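Local coordinates for DUF2442 domain-containing protein (Nitrosomonas europaea, PDB 2AUW), which is of unknown function but may bind DNA, pairing a DUF2442 domain with a bundle of short C-terminal helices, at residues His59-Trp63 with Glu64-Glu68; Val79-Trp82 with Ala83-Ala87; Ser105-Thr108 with Ala109-Leu113; Ala137-Gly140 with Trp141-Thr144. All coordinates share one frame; numbering follows the deposited sequence. Where two conformers were deposited one is given.

The four contacts are local and follow one another in series along the chain. Interaction 1, the hairpin 59-68, and interaction 2, in helix 76-86, both belong to the DUF2442 part of the chain and touch through Val67 CG2 and Val79 CG2, 4.0 Å apart. Interactions 3 and 4 belong to the later helices 106-113 and 132-144; their centres are about 12 Å apart, and Ala112 CB packs on Trp141 NE1 at 3.5 Å while Leu113 reaches Ala137 and Cys138. Interaction 1 sits across the chain's centre from this pair, its centre about 34 Å from that of interaction 3. Interaction 2 lies nearer the chain's centre, its nearest atoms about 12 Å from interaction 4.

Interaction 1: His59-Trp63 with Glu64-Glu68; sequences HIAEW and EGSVE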
loop_
_atom_site.group_PDB
_atom_site.type_symbol
_atom_site.label_atom_id
_atom_site.label_comp_id
_atom_site.label_asym_id
_atom_site.label_seq_id
_atom_site.Cartn_x
_atom_site.Cartn_y
_atom_site.Cartn_z
ATOM N N HIS B 59 6.106 6.304 29.424
ATOM C CA HIS B 59 5.460 7.266 28.520
ATOM C C HIS B 59 5.741 6.846 27.078
ATOM O O HIS B 59 6.471 5.882 26.842
ATOM C CB HIS B 59 6.070 8.649 28.761
ATOM C CG HIS B 59 7.569 8.649 28.714
ATOM N ND1 HIS B 59 8.346 8.333 29.811
ATOM C CD2 HIS B 59 8.429 8.870 27.697
ATOM C CE1 HIS B 59 9.623 8.393 29.473
ATOM N NE2 HIS B 59 9.698 8.730 28.198
ATOM N N ILE B 60 5.168 7.563 26.114
ATOM C CA ILE B 60 5.473 7.283 24.698
ATOM C C ILE B 60 6.722 8.074 24.304
ATOM O O ILE B 60 6.723 9.289 24.488
ATOM C CB ILE B 60 4.293 7.662 23.777
ATOM C CG1 ILE B 60 3.024 6.893 24.151
ATOM C CG2 ILE B 60 4.676 7.488 22.285
ATOM C CD1 ILE B 60 1.789 7.317 23.381
ATOM N N ALA B 61 7.776 7.405 23.787
ATOM C CA ALA B 61 9.043 8.080 23.383
ATOM C C ALA B 61 8.828 9.204 22.356
ATOM O O ALA B 61 8.090 9.017 21.380
ATOM C CB ALA B 61 10.080 7.080 22.828
ATOM N N GLU B 62 9.469 10.358 22.590
ATOM C CA GLU B 62 9.336 11.523 21.694
ATOM C C GLU B 62 9.723 11.105 20.283
ATOM O O GLU B 62 10.819 10.578 20.076
ATOM C CB GLU B 62 10.220 12.713 22.120
ATOM C CG GLU B 62 10.048 13.926 21.187
ATOM C CD GLU B 62 11.101 15.018 21.335
ATOM O OE1 GLU B 62 10.915 16.093 20.727
ATOM O OE2 GLU B 62 12.119 14.828 22.035
ATOM N N TRP B 63 8.819 11.354 19.337
ATOM C CA TRP B 63 9.009 11.014 17.924
ATOM C C TRP B 63 9.108 9.510 17.661
ATOM O O TRP B 63 8.353 8.998 16.848
ATOM C CB TRP B 63 10.228 11.726 17.281
ATOM C CG TRP B 63 10.516 11.188 15.869
ATOM C CD1 TRP B 63 9.815 11.469 14.713
ATOM C CD2 TRP B 63 11.524 10.234 15.500
ATOM N NE1 TRP B 63 10.354 10.770 13.650
ATOM C CE2 TRP B 63 11.406 10.013 14.099
ATOM C CE3 TRP B 63 12.536 9.565 16.207
ATOM C CZ2 TRP B 63 12.253 9.127 13.400
ATOM C CZ3 TRP B 63 13.386 8.678 15.503
ATOM C CH2 TRP B 63 13.237 8.479 14.116
ATOM N N GLU B 64 10.038 8.824 18.333
ATOM C CA GLU B 64 10.371 7.429 17.999
ATOM C C GLU B 64 9.204 6.467 18.285
ATOM O O GLU B 64 8.996 5.506 17.552
ATOM C CB GLU B 64 11.719 7.019 18.644
ATOM C CG GLU B 64 12.334 5.740 18.095
ATOM C CD GLU B 64 11.840 4.522 18.848
ATOM O OE1 GLU B 64 11.081 4.709 19.832
ATOM O OE2 GLU B 64 12.213 3.391 18.469
ATOM N N GLY B 65 8.414 6.757 19.322
ATOM C CA GLY B 65 7.058 6.187 19.461
ATOM C C GLY B 65 6.951 4.907 20.289
ATOM O O GLY B 65 5.849 4.378 20.485
ATOM N N SER B 66 8.083 4.411 20.763
ATOM C CA SER B 66 8.085 3.214 21.578
ATOM C C SER B 66 7.533 3.489 22.978
ATOM O O SER B 66 7.193 4.632 23.339
ATOM C CB SER B 66 9.484 2.571 21.624
ATOM O OG SER B 66 10.356 3.251 22.501
ATOM N N VAL B 67 7.388 2.417 23.740
ATOM C CA VAL B 67 7.054 2.501 25.149
ATOM C C VAL B 67 8.367 2.717 25.870
ATOM O O VAL B 67 9.291 1.941 25.719
ATOM C CB VAL B 67 6.330 1.214 25.621
ATOM C CG1 VAL B 67 6.232 1.155 27.162
ATOM C CG2 VAL B 67 4.945 1.111 25.008
ATOM N N GLU B 68 8.471 3.799 26.638
ATOM C CA GLU B 68 9.750 4.206 27.168
ATOM C C GLU B 68 9.670 4.561 28.651
ATOM O O GLU B 68 8.637 5.024 29.132
ATOM C CB GLU B 68 10.286 5.406 26.369
ATOM C CG GLU B 68 11.552 6.012 26.974
ATOM C CD GLU B 68 12.070 7.127 26.120
ATOM O OE1 GLU B 68 12.852 6.829 25.192
ATOM O OE2 GLU B 68 11.680 8.290 26.375
HETATM O O HOH W 1 11.893 10.361 24.417
#
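The imidazole of His59 meets the carboxylate of Glu68 with ring and carboxylate planes 73° apart, NE2 giving a 2.7 Å hydrogen bond to OE2. The acid accepts on its anti lone pair and lies a little out of the ring plane. With chi1 of 51°, His59 CG sits between its backbone N and carbonyl carbon, which folds the ring back across the strand pair; Glu68 O then lies over one ring face, 3.4 Å above the plane. Each partner has a second hydrogen bond, from His59 ND1 to Arg57 O and from Thr72 N to Glu68 OE1. The two residues form the hydrogen-bonded pair of a short antiparallel hairpin, beside the non-hydrogen-bonded pair Ile60-Val67, whose side chains occupy the other sheet face and pack on Leu11. With an alanine at His59 the ring donor to Glu68 OE2 is gone, and the carboxylate would probably be freer to turn, held at OE2 by the water that also bonds Glu62 N. Toward the turn, Ala61 N reaches Ser66 O at 2.9 Å, and Ala61 CB lies 3.7 Å from Glu68 OE1. Glu64, bent at chi2 (-89°), curls its OE1 back to accept from Ser66 N at 3.2 Å, while its CB rests 3.6 Å from Trp63 CE3.

Interaction 2: Val79-Trp82 with Ala83-Ala87; sequences VYAW and AKEQA
Ala83 CB presses against the carbonyl of Tyr80, 3.4 Å from its O, on the closely packed side of helix 76-86. The helical i to i+4 bonds run through the contact without a break: Lys84 N to Tyr80 O is 3.0 Å and Gln86 N to Trp82 O is 2.8 Å. On the buried side the first torsion of Tyr80, -169°, swings the ring to where the Lys84 chain passes; that chain, bent at chi2 and chi4, brings CE to 3.8 Å from Tyr80 CZ. The bond from Lys84 NZ to Tyr80 OH is weak, at 3.4 Å; the stronger partner of both is Glu30, which forms a salt bridge with the lysine and a hydrogen bond with the phenol. Trp26 and Phe7 meet the Tyr80 ring edge-to-face.

The flank of Trp82, Glu85 and Gln86 is more open to solvent. Within it Glu85 runs extended back along the helix in close contact with the backbone, its CG 3.1 Å from Ala81 O, and its OE1 comes near the plane of the Trp82 indole at the ring edge, 4.3 Å from CD1. Glu85 OE2 is hydrogen-bonded to Ser91 OG, while exposed Gln86 sends NE2 to Asp35 O. Polar ends on both flanks thus find their main partners off the helix, and the buried lysine charge is probably balanced by Glu30, tying this helix to the turn that leads into strand 31-35.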
loop_
_atom_site.group_PDB
_atom_site.type_symbol
_atom_site.label_atom_id
_atom_site.label_comp_id
_atom_site.label_asym_id
_atom_site.label_seq_id
_atom_site.Cartn_x
_atom_site.Cartn_y
_atom_site.Cartn_z
ATOM N N VAL B 79 5.049 -4.582 21.836
ATOM C CA VAL B 79 4.121 -4.435 22.988
ATOM C C VAL B 79 2.708 -4.849 22.616
ATOM O O VAL B 79 2.045 -5.575 23.352
ATOM C CB VAL B 79 4.130 -3.018 23.596
ATOM C CG1 VAL B 79 3.012 -2.925 24.656
ATOM C CG2 VAL B 79 5.502 -2.748 24.240
ATOM N N TYR B 80 2.263 -4.410 21.429
ATOM C CA TYR B 80 0.955 -4.837 20.916
ATOM C C TYR B 80 0.841 -6.376 20.828
ATOM O O TYR B 80 -0.130 -6.984 21.325
ATOM C CB TYR B 80 0.722 -4.152 19.554
ATOM C CG TYR B 80 -0.656 -4.277 19.014
ATOM C CD1 TYR B 80 -1.655 -3.335 19.359
ATOM C CD2 TYR B 80 -0.982 -5.296 18.134
ATOM C CE1 TYR B 80 -2.933 -3.429 18.839
ATOM C CE2 TYR B 80 -2.273 -5.411 17.622
ATOM C CZ TYR B 80 -3.237 -4.467 17.985
ATOM O OH TYR B 80 -4.485 -4.605 17.439
ATOM N N ALA B 81 1.837 -7.007 20.193
ATOM C CA ALA B 81 1.891 -8.480 20.097
ATOM C C ALA B 81 1.804 -9.175 21.466
ATOM O O ALA B 81 1.060 -10.167 21.615
ATOM C CB ALA B 81 3.156 -8.920 19.380
ATOM N N TRP B 82 2.549 -8.663 22.442
ATOM C CA TRP B 82 2.564 -9.280 23.796
ATOM C C TRP B 82 1.204 -9.145 24.440
ATOM O O TRP B 82 0.747 -10.059 25.132
ATOM C CB TRP B 82 3.594 -8.626 24.714
ATOM C CG TRP B 82 4.972 -8.611 24.165
ATOM C CD1 TRP B 82 5.451 -9.416 23.174
ATOM C CD2 TRP B 82 6.050 -7.764 24.557
ATOM N NE1 TRP B 82 6.761 -9.112 22.908
ATOM C CE2 TRP B 82 7.156 -8.101 23.739
ATOM C CE3 TRP B 82 6.200 -6.741 25.512
ATOM C CZ2 TRP B 82 8.388 -7.450 23.843
ATOM C CZ3 TRP B 82 7.424 -6.114 25.626
ATOM C CH2 TRP B 82 8.506 -6.467 24.774
ATOM N N ALA B 83 0.544 -8.007 24.189
ATOM C CA ALA B 83 -0.765 -7.768 24.776
ATOM C C ALA B 83 -1.738 -8.794 24.219
ATOM O O ALA B 83 -2.540 -9.401 24.968
ATOM C CB ALA B 83 -1.244 -6.326 24.471
ATOM N N LYS B 84 -1.683 -9.004 22.896
ATOM C CA LYS B 84 -2.557 -10.020 22.257
ATOM C C LYS B 84 -2.274 -11.440 22.789
ATOM O O LYS B 84 -3.192 -12.186 23.198
ATOM C CB LYS B 84 -2.423 -9.988 20.732
ATOM C CG LYS B 84 -3.017 -8.717 20.080
ATOM C CD LYS B 84 -4.391 -8.395 20.672
ATOM C CE LYS B 84 -4.979 -7.101 20.119
ATOM N NZ LYS B 84 -5.717 -7.463 18.909
ATOM N N GLU B 85 -0.998 -11.806 22.784
ATOM C CA GLU B 85 -0.549 -13.130 23.227
ATOM C C GLU B 85 -0.950 -13.410 24.687
ATOM O O GLU B 85 -1.507 -14.483 25.010
ATOM C CB GLU B 85 0.958 -13.234 22.995
ATOM C CG GLU B 85 1.323 -13.299 21.488
ATOM C CD GLU B 85 2.788 -13.046 21.220
ATOM O OE1 GLU B 85 3.565 -13.100 22.202
ATOM O OE2 GLU B 85 3.180 -12.809 20.042
ATOM N N GLN B 86 -0.770 -12.424 25.545
ATOM C CA GLN B 86 -1.168 -12.563 26.950
ATOM C C GLN B 86 -2.682 -12.705 27.156
ATOM O O GLN B 86 -3.113 -13.208 28.194
ATOM C CB GLN B 86 -0.618 -11.415 27.795
ATOM C CG GLN B 86 0.877 -11.457 27.982
ATOM C CD GLN B 86 1.375 -10.270 28.762
ATOM O OE1 GLN B 86 0.615 -9.633 29.501
ATOM N NE2 GLN B 86 2.652 -9.944 28.591
ATOM N N ALA B 87 -3.480 -12.267 26.184
ATOM C CA ALA B 87 -4.935 -12.449 26.223
ATOM C C ALA B 87 -5.370 -13.764 25.555
ATOM O O ALA B 87 -6.558 -14.045 25.428
ATOM C CB ALA B 87 -5.646 -11.249 25.613
#

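Interaction 3: Ser105-Thr108 with Ala109-Leu113; sequences SLTT and AAEAL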
loop_
_atom_site.group_PDB
_atom_site.type_symbol
_atom_site.label_atom_id
_atom_site.label_comp_id
_atom_site.label_asym_id
_atom_site.label_seq_id
_atom_site.Cartn_x
_atom_site.Cartn_y
_atom_site.Cartn_z
ATOM N N SER B 105 6.000 -15.661 1.026
ATOM C CA SER B 105 5.640 -14.299 0.640
ATOM C C SER B 105 4.120 -14.120 0.783
ATOM O O SER B 105 3.421 -15.082 1.116
ATOM C CB SER B 105 6.000 -14.065 -0.836
ATOM O OG SER B 105 5.193 -14.857 -1.698
ATOM N N LEU B 106 3.611 -12.923 0.492
ATOM C CA LEU B 106 2.163 -12.703 0.414
ATOM C C LEU B 106 1.503 -13.744 -0.505
ATOM O O LEU B 106 0.474 -14.323 -0.153
ATOM C CB LEU B 106 1.834 -11.301 -0.092
ATOM C CG LEU B 106 2.171 -10.103 0.803
ATOM C CD1 LEU B 106 1.582 -8.842 0.180
ATOM C CD2 LEU B 106 1.669 -10.283 2.272
ATOM N N THR B 107 2.113 -13.976 -1.675
ATOM C CA THR B 107 1.606 -14.966 -2.640
ATOM C C THR B 107 1.561 -16.380 -2.087
ATOM O O THR B 107 0.505 -16.992 -2.092
ATOM C CB THR B 107 2.405 -14.928 -3.984
ATOM O OG1 THR B 107 2.223 -13.643 -4.583
ATOM C CG2 THR B 107 1.887 -15.998 -4.945
ATOM N N THR B 108 2.700 -16.889 -1.609
ATOM C CA THR B 108 2.799 -18.284 -1.194
ATOM C C THR B 108 2.038 -18.502 0.139
ATOM O O THR B 108 1.440 -19.573 0.342
ATOM C CB THR B 108 4.263 -18.801 -1.154
ATOM O OG1 THR B 108 5.072 -17.936 -0.363
ATOM C CG2 THR B 108 4.865 -18.862 -2.585
ATOM N N ALA B 109 1.998 -17.483 1.004
ATOM C CA ALA B 109 1.168 -17.595 2.228
ATOM C C ALA B 109 -0.318 -17.642 1.877
ATOM O O ALA B 109 -1.062 -18.441 2.426
ATOM C CB ALA B 109 1.456 -16.460 3.236
ATOM N N ALA B 110 -0.744 -16.795 0.943
ATOM C CA ALA B 110 -2.152 -16.801 0.505
ATOM C C ALA B 110 -2.528 -18.156 -0.097
ATOM O O ALA B 110 -3.575 -18.730 0.252
ATOM C CB ALA B 110 -2.423 -15.659 -0.496
ATOM N N GLU B 111 -1.666 -18.665 -0.973
ATOM C CA GLU B 111 -1.863 -19.981 -1.574
ATOM C C GLU B 111 -1.892 -21.086 -0.529
ATOM O O GLU B 111 -2.769 -21.956 -0.570
ATOM C CB GLU B 111 -0.792 -20.252 -2.644
ATOM C CG GLU B 111 -1.034 -19.403 -3.896
ATOM C CD GLU B 111 0.167 -19.258 -4.817
ATOM O OE1 GLU B 111 1.318 -19.548 -4.414
ATOM O OE2 GLU B 111 -0.055 -18.826 -5.964
ATOM N N ALA B 112 -0.948 -21.029 0.410
ATOM C CA ALA B 112 -0.862 -21.974 1.503
ATOM C C ALA B 112 -2.176 -22.092 2.254
ATOM O O ALA B 112 -2.660 -23.195 2.445
ATOM C CB ALA B 112 0.244 -21.577 2.459
ATOM N N LEU B 113 -2.747 -20.952 2.659
ATOM C CA LEU B 113 -3.918 -20.927 3.548
ATOM C C LEU B 113 -5.252 -20.953 2.803
ATOM O O LEU B 113 -6.311 -21.207 3.407
ATOM C CB LEU B 113 -3.908 -19.658 4.421
ATOM C CG LEU B 113 -2.707 -19.487 5.367
ATOM C CD1 LEU B 113 -2.545 -18.014 5.845
ATOM C CD2 LEU B 113 -2.803 -20.490 6.515
#
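A capping box starts helix 106-113, with Ser105 at the N-cap and Thr108 three residues on. Thr108 N donates to Ser105 OG at 3.2 Å, nearly straight at 170°, and Ser105 N returns a 2.8 Å bond to Thr108 OG1. The threonine can do this because a first torsion of 53° points OG1 back to the helix start. A valine in place of Thr108 would probably leave Ser105 N without this acceptor and the first turn less firmly closed. Beyond the box, Ala109 N continues the helix with a 2.8 Å bond to Ser105 O, and Ala109 CB sits 3.2 Å from the same oxygen. On the outer side Thr107 OG1 bonds Arg117 NE. Glu111 has two conformers; in the one described it lies alongside Thr107, and Thr108 CG2 is 4.0 Å from its OE1. On the inner side Ala109 and Ala110 pack on Val120 of helix 117-124, which follows after a short turn, consistent with a helix-turn-helix arrangement, as would suit the suspected DNA binding; Ala109 also reaches Trp98. Reciprocal bonding thus gives the N-H groups of Ser105 and Thr108, at the helix start, each a side-chain hydroxyl as acceptor.

Interaction 4: Ala137-Gly140 with Trp141-Thr144; sequences ACLG and WEAT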
loop_
_atom_site.group_PDB
_atom_site.type_symbol
_atom_site.label_atom_id
_atom_site.label_comp_id
_atom_site.label_asym_id
_atom_site.label_seq_id
_atom_site.Cartn_x
_atom_site.Cartn_y
_atom_site.Cartn_z
ATOM N N ALA B 137 -5.055 -23.068 10.803
ATOM C CA ALA B 137 -4.701 -23.337 9.407
ATOM C C ALA B 137 -3.209 -23.190 9.149
ATOM O O ALA B 137 -2.647 -24.040 8.450
ATOM C CB ALA B 137 -5.492 -22.457 8.419
ATOM N N CYS B 138 -2.575 -22.152 9.713
ATOM C CA CYS B 138 -1.104 -21.990 9.601
ATOM C C CYS B 138 -0.387 -23.235 10.118
ATOM O O CYS B 138 0.465 -23.790 9.418
ATOM C CB CYS B 138 -0.578 -20.724 10.306
ATOM S SG CYS B 138 -1.253 -19.161 9.663
ATOM N N LEU B 139 -0.786 -23.691 11.308
ATOM C CA LEU B 139 -0.180 -24.855 11.950
ATOM C C LEU B 139 -0.472 -26.160 11.193
ATOM O O LEU B 139 0.402 -27.015 11.063
ATOM C CB LEU B 139 -0.596 -24.956 13.431
ATOM C CG LEU B 139 -0.128 -23.807 14.333
ATOM C CD1 LEU B 139 -0.621 -23.982 15.768
ATOM C CD2 LEU B 139 1.379 -23.645 14.284
ATOM N N GLY B 140 -1.680 -26.298 10.662
ATOM C CA GLY B 140 -2.037 -27.458 9.854
ATOM C C GLY B 140 -1.261 -27.532 8.558
ATOM O O GLY B 140 -0.823 -28.613 8.150
ATOM N N TRP B 141 -1.095 -26.382 7.903
ATOM C CA TRP B 141 -0.290 -26.333 6.696
ATOM C C TRP B 141 1.155 -26.729 7.013
ATOM O O TRP B 141 1.779 -27.487 6.270
ATOM C CB TRP B 141 -0.342 -24.951 6.058
ATOM C CG TRP B 141 0.491 -24.854 4.808
ATOM C CD1 TRP B 141 0.096 -25.126 3.526
ATOM C CD2 TRP B 141 1.861 -24.440 4.731
ATOM N NE1 TRP B 141 1.152 -24.933 2.652
ATOM C CE2 TRP B 141 2.243 -24.499 3.367
ATOM C CE3 TRP B 141 2.812 -24.037 5.692
ATOM C CZ2 TRP B 141 3.536 -24.148 2.928
ATOM C CZ3 TRP B 141 4.099 -23.697 5.259
ATOM C CH2 TRP B 141 4.446 -23.758 3.875
ATOM N N GLU B 142 1.685 -26.224 8.119
ATOM C CA GLU B 142 3.049 -26.590 8.549
ATOM C C GLU B 142 3.219 -28.074 8.826
ATOM O O GLU B 142 4.296 -28.629 8.602
ATOM C CB GLU B 142 3.443 -25.816 9.802
ATOM C CG GLU B 142 4.145 -24.538 9.517
ATOM C CD GLU B 142 4.873 -24.011 10.730
ATOM O OE1 GLU B 142 4.326 -24.095 11.846
ATOM O OE2 GLU B 142 5.985 -23.485 10.553
ATOM N N ALA B 143 2.160 -28.711 9.315
ATOM C CA ALA B 143 2.187 -30.124 9.685
ATOM C C ALA B 143 2.126 -31.063 8.491
ATOM O O ALA B 143 2.520 -32.218 8.587
ATOM C CB ALA B 143 1.048 -30.439 10.625
ATOM N N THR B 144 1.617 -30.565 7.370
ATOM C CA THR B 144 1.371 -31.390 6.188
ATOM C C THR B 144 2.260 -30.919 5.037
ATOM O O THR B 144 2.647 -31.721 4.193
ATOM C CB THR B 144 -0.090 -31.270 5.733
ATOM O OG1 THR B 144 -0.416 -29.880 5.595
ATOM C CG2 THR B 144 -1.024 -31.909 6.757
#
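Gly140 O accepts from the hydroxyl of Thr144 at 2.9 Å, one turn further along helix 132-144. The 52° first torsion of Thr144 turns OG1 back over the preceding turn to this carbonyl. The same oxygen takes two weak backbone bonds, from Ala143 N and from Thr144 N at 3.2 Å, the latter bent to 123°. Earlier in the turn the helical bonds are better formed, as in Trp141 N to Ala137 O at 2.9 Å.

Beside this backbone, Leu139 and Glu142 cross obliquely, Leu139 CD2 lying 3.9 Å from Glu142 OE1. The extended acid leads outward to Arg101, with which OE2 forms a salt bridge, and to Asn102 ND2. A chi1 of 179° carries the Trp141 indole away from residues 137-140, to where Asn102, Leu104 and Pro146 meet it. Cys138 and Glu142 pack on helix 92-101, Cys138 against Phe95 and Trp98, while Trp141 meets residues that follow that helix. At the end of helix 132-144 the hydroxyl adds a firm donor where the backbone bonds to Gly140 O have weakened, and the Glu142 charge is probably offset mainly by Arg101.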